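PDB 3W9A: putative uncharacterized protein from Coprinopsis cinerea, which is a glycoside hydrolase of family 131 whose beta-jelly-roll catalytic domain probably hydrolyses beta-glucans. Local coordinates for residues 4-12 with 25-33. Residues are numbered along the deposited sequence; the frame is centred on the assembly and turned at random.
Sequences VWDGSFNNY and NQVGTYQWY
Tyr30 pushes its ring between Trp5, Phe9 and Tyr12, meeting each in a different way. Trp5 sets the edge of its six-membered ring against one face of Tyr30, planes at 82°, with CH2 3.6 Å from Tyr30 CE1. The Phe9 ring lies nearly parallel to that of Tyr30 but slid so far that they barely overlap, Phe9 CE1 3.5 Å from Tyr30 CE2. Tyr30 points an edge at the face of Tyr12, an offset edge-to-face pair. At its far end Tyr30 OH donates to Gly7 O (2.7 Å), in the carbonyl plane and on a lone pair; Gly7 O also sits over the centre of the Phe9 ring. With an alanine in place of Tyr30, Gly7 O is likely to lose this donor and a gap to open among the three rings. Thr29 is gripped through its backbone. Trp5 NE1 donates to Thr29 O at 3.0 Å, nearly in the indole plane, a reach set by chi1 of 166°, which turns CG away from the backbone N, while Thr29 N donates to Tyr12 OH at 2.9 Å. One water accepts a hydrogen bond from Thr29 OG1 and donates to Asp6 O and Ser8 O. The aromatic cluster thus joins the two sheets of the jelly roll: Trp5 and Tyr30 both rest on Val220 of strand 213-224, Tyr30 also touches Leu81 of strand 77-83, and Phe9 and Tyr12 pack on Leu46 of strand 44-47.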
loop_
_atom_site.group_PDB
_atom_site.type_symbol
_atom_site.label_atom_id
_atom_site.label_comp_id
_atom_site.label_asym_id
_atom_site.label_seq_id
_atom_site.Cartn_x
_atom_site.Cartn_y
_atom_site.Cartn_z
ATOM N N VAL A 4 1.983 -13.182 9.315
ATOM C CA VAL A 4 1.296 -12.717 10.502
ATOM C C VAL A 4 -0.103 -12.240 10.123
ATOM O O VAL A 4 -1.055 -12.515 10.840
ATOM C CB VAL A 4 2.090 -11.606 11.213
ATOM C CG1 VAL A 4 1.429 -11.268 12.531
ATOM C CG2 VAL A 4 3.545 -12.043 11.441
ATOM N N TRP A 5 -0.211 -11.546 8.982
ATOM C CA TRP A 5 -1.498 -11.092 8.452
ATOM C C TRP A 5 -1.430 -11.170 6.930
ATOM O O TRP A 5 -0.420 -10.762 6.285
ATOM C CB TRP A 5 -1.841 -9.668 8.935
ATOM C CG TRP A 5 -2.958 -8.991 8.203
ATOM C CD1 TRP A 5 -4.299 -9.099 8.467
ATOM C CD2 TRP A 5 -2.841 -8.109 7.078
ATOM N NE1 TRP A 5 -5.020 -8.327 7.585
ATOM C CE2 TRP A 5 -4.151 -7.721 6.711
ATOM C CE3 TRP A 5 -1.758 -7.613 6.345
ATOM C CZ2 TRP A 5 -4.410 -6.847 5.651
ATOM C CZ3 TRP A 5 -2.004 -6.740 5.284
ATOM C CH2 TRP A 5 -3.328 -6.361 4.948
ATOM N N ASP A 6 -2.490 -11.736 6.372
ATOM C CA ASP A 6 -2.584 -11.976 4.939
ATOM C C ASP A 6 -3.634 -11.049 4.316
ATOM O O ASP A 6 -4.842 -11.183 4.570
ATOM C CB ASP A 6 -2.888 -13.447 4.679
ATOM C CG ASP A 6 -2.651 -13.852 3.234
ATOM O OD1 ASP A 6 -2.652 -12.984 2.347
ATOM O OD2 ASP A 6 -2.510 -15.060 2.989
ATOM N N GLY A 7 -3.144 -10.089 3.536
ATOM C CA GLY A 7 -3.985 -9.141 2.799
ATOM C C GLY A 7 -4.353 -9.585 1.395
ATOM O O GLY A 7 -4.732 -8.752 0.553
ATOM N N SER A 8 -4.245 -10.887 1.127
ATOM C CA SER A 8 -4.680 -11.452 -0.147
ATOM C C SER A 8 -6.067 -10.928 -0.465
ATOM O O SER A 8 -6.888 -10.791 0.433
ATOM C CB SER A 8 -4.749 -12.978 -0.055
ATOM O OG SER A 8 -5.513 -13.491 -1.133
ATOM N N PHE A 9 -6.326 -10.622 -1.733
ATOM C CA PHE A 9 -7.653 -10.214 -2.153
ATOM C C PHE A 9 -8.447 -11.407 -2.708
ATOM O O PHE A 9 -9.526 -11.215 -3.294
ATOM C CB PHE A 9 -7.574 -9.079 -3.187
ATOM C CG PHE A 9 -6.995 -7.812 -2.639
ATOM C CD1 PHE A 9 -7.664 -7.100 -1.664
ATOM C CD2 PHE A 9 -5.767 -7.335 -3.082
ATOM C CE1 PHE A 9 -7.128 -5.938 -1.137
ATOM C CE2 PHE A 9 -5.235 -6.167 -2.564
ATOM C CZ PHE A 9 -5.912 -5.473 -1.584
ATOM N N ASN A 10 -7.953 -12.640 -2.511
ATOM C CA ASN A 10 -8.626 -13.795 -3.133
ATOM C C ASN A 10 -10.101 -13.925 -2.707
ATOM O O ASN A 10 -10.903 -14.427 -3.465
ATOM C CB ASN A 10 -7.889 -15.110 -2.856
ATOM C CG ASN A 10 -6.590 -15.230 -3.611
ATOM O OD1 ASN A 10 -6.321 -14.460 -4.541
ATOM N ND2 ASN A 10 -5.762 -16.206 -3.209
ATOM N N ASN A 11 -10.449 -13.483 -1.504
ATOM C CA ASN A 11 -11.827 -13.600 -1.019
ATOM C C ASN A 11 -12.632 -12.349 -1.292
ATOM O O ASN A 11 -13.810 -12.290 -0.966
ATOM C CB ASN A 11 -11.856 -13.904 0.477
ATOM C CG ASN A 11 -11.404 -15.310 0.784
ATOM O OD1 ASN A 11 -11.120 -16.096 -0.119
ATOM N ND2 ASN A 11 -11.331 -15.638 2.065
ATOM N N TYR A 12 -11.996 -11.352 -1.899
ATOM C CA TYR A 12 -12.680 -10.105 -2.209
ATOM C C TYR A 12 -12.953 -10.091 -3.696
ATOM O O TYR A 12 -12.070 -9.784 -4.486
ATOM C CB TYR A 12 -11.860 -8.889 -1.741
ATOM C CG TYR A 12 -11.811 -8.776 -0.235
ATOM C CD1 TYR A 12 -12.745 -8.003 0.467
ATOM C CD2 TYR A 12 -10.855 -9.472 0.501
ATOM C CE1 TYR A 12 -12.687 -7.899 1.858
ATOM C CE2 TYR A 12 -10.803 -9.381 1.882
ATOM C CZ TYR A 12 -11.712 -8.605 2.560
ATOM O OH TYR A 12 -11.631 -8.553 3.947
ATOM N N ASN A 25 -19.033 -5.507 13.441
ATOM C CA ASN A 25 -18.864 -6.812 12.789
ATOM C C ASN A 25 -17.564 -6.816 11.991
ATOM O O ASN A 25 -17.543 -6.616 10.761
ATOM C CB ASN A 25 -20.044 -7.087 11.867
ATOM C CG ASN A 25 -20.004 -8.475 11.269
ATOM O OD1 ASN A 25 -19.712 -9.455 11.954
ATOM N ND2 ASN A 25 -20.302 -8.566 9.980
ATOM N N GLN A 26 -16.472 -7.036 12.710
ATOM C CA GLN A 26 -15.158 -6.783 12.163
ATOM C C GLN A 26 -14.638 -8.045 11.484
ATOM O O GLN A 26 -13.646 -8.649 11.918
ATOM C CB GLN A 26 -14.209 -6.265 13.244
ATOM C CG GLN A 26 -14.589 -4.888 13.759
ATOM C CD GLN A 26 -13.752 -4.421 14.923
ATOM O OE1 GLN A 26 -14.253 -3.744 15.839
ATOM N NE2 GLN A 26 -12.486 -4.762 14.905
ATOM N N VAL A 27 -15.305 -8.386 10.386
ATOM C CA VAL A 27 -15.020 -9.592 9.614
ATOM C C VAL A 27 -13.988 -9.335 8.525
ATOM O O VAL A 27 -13.715 -8.189 8.156
ATOM C CB VAL A 27 -16.307 -10.229 9.033
ATOM C CG1 VAL A 27 -17.233 -10.637 10.173
ATOM C CG2 VAL A 27 -17.045 -9.293 8.054
ATOM N N GLY A 28 -13.410 -10.424 8.041
ATOM C CA GLY A 28 -12.454 -10.380 6.948
ATOM C C GLY A 28 -11.110 -9.849 7.399
ATOM O O GLY A 28 -10.790 -9.836 8.590
ATOM N N THR A 29 -10.317 -9.403 6.436
ATOM C CA THR A 29 -8.957 -8.973 6.723
ATOM C C THR A 29 -8.701 -7.470 6.601
ATOM O O THR A 29 -7.603 -7.024 6.849
ATOM C CB THR A 29 -7.997 -9.707 5.778
ATOM O OG1 THR A 29 -8.563 -9.724 4.460
ATOM C CG2 THR A 29 -7.762 -11.162 6.277
ATOM N N TYR A 30 -9.703 -6.704 6.212
ATOM C CA TYR A 30 -9.542 -5.266 5.960
ATOM C C TYR A 30 -10.662 -4.434 6.570
ATOM O O TYR A 30 -11.839 -4.728 6.363
ATOM C CB TYR A 30 -9.551 -5.005 4.460
ATOM C CG TYR A 30 -8.287 -5.370 3.728
ATOM C CD1 TYR A 30 -7.183 -4.521 3.746
ATOM C CD2 TYR A 30 -8.202 -6.527 2.972
ATOM C CE1 TYR A 30 -6.021 -4.836 3.041
ATOM C CE2 TYR A 30 -7.042 -6.838 2.266
ATOM C CZ TYR A 30 -5.966 -5.981 2.304
ATOM O OH TYR A 30 -4.814 -6.267 1.619
ATOM N N GLN A 31 -10.277 -3.376 7.280
ATOM C CA GLN A 31 -11.223 -2.380 7.783
ATOM C C GLN A 31 -11.482 -1.370 6.676
ATOM O O GLN A 31 -10.560 -0.918 6.007
ATOM C CB GLN A 31 -10.684 -1.661 8.985
ATOM C CG GLN A 31 -10.132 -2.561 10.064
ATOM C CD GLN A 31 -9.721 -1.812 11.302
ATOM O OE1 GLN A 31 -9.290 -0.664 11.247
ATOM N NE2 GLN A 31 -9.813 -2.476 12.425
ATOM N N TRP A 32 -12.741 -1.013 6.499
ATOM C CA TRP A 32 -13.106 -0.153 5.388
ATOM C C TRP A 32 -14.036 0.931 5.948
ATOM O O TRP A 32 -15.238 0.708 6.128
ATOM C CB TRP A 32 -13.758 -0.992 4.313
ATOM C CG TRP A 32 -14.343 -0.251 3.140
ATOM C CD1 TRP A 32 -15.557 -0.459 2.581
ATOM C CD2 TRP A 32 -13.728 0.802 2.403
ATOM N NE1 TRP A 32 -15.747 0.398 1.530
ATOM C CE2 TRP A 32 -14.626 1.177 1.392
ATOM C CE3 TRP A 32 -12.477 1.440 2.475
ATOM C CZ2 TRP A 32 -14.341 2.178 0.474
ATOM C CZ3 TRP A 32 -12.184 2.435 1.537
ATOM C CH2 TRP A 32 -13.103 2.789 0.556
ATOM N N TYR A 33 -13.426 2.053 6.312
ATOM C CA TYR A 33 -14.155 3.225 6.838
ATOM C C TYR A 33 -13.560 4.570 6.397
ATOM O O TYR A 33 -14.239 5.568 6.483
ATOM C CB TYR A 33 -14.254 3.183 8.367
ATOM C CG TYR A 33 -12.932 3.283 9.098
ATOM C CD1 TYR A 33 -12.455 4.501 9.555
ATOM C CD2 TYR A 33 -12.158 2.154 9.319
ATOM C CE1 TYR A 33 -11.234 4.593 10.227
ATOM C CE2 TYR A 33 -10.944 2.233 9.988
ATOM C CZ TYR A 33 -10.475 3.448 10.434
ATOM O OH TYR A 33 -9.256 3.500 11.096
HETATM O O HOH W 1 -6.879 -11.299 3.091
HETATM O O HOH W 2 -12.825 -7.295 5.624
#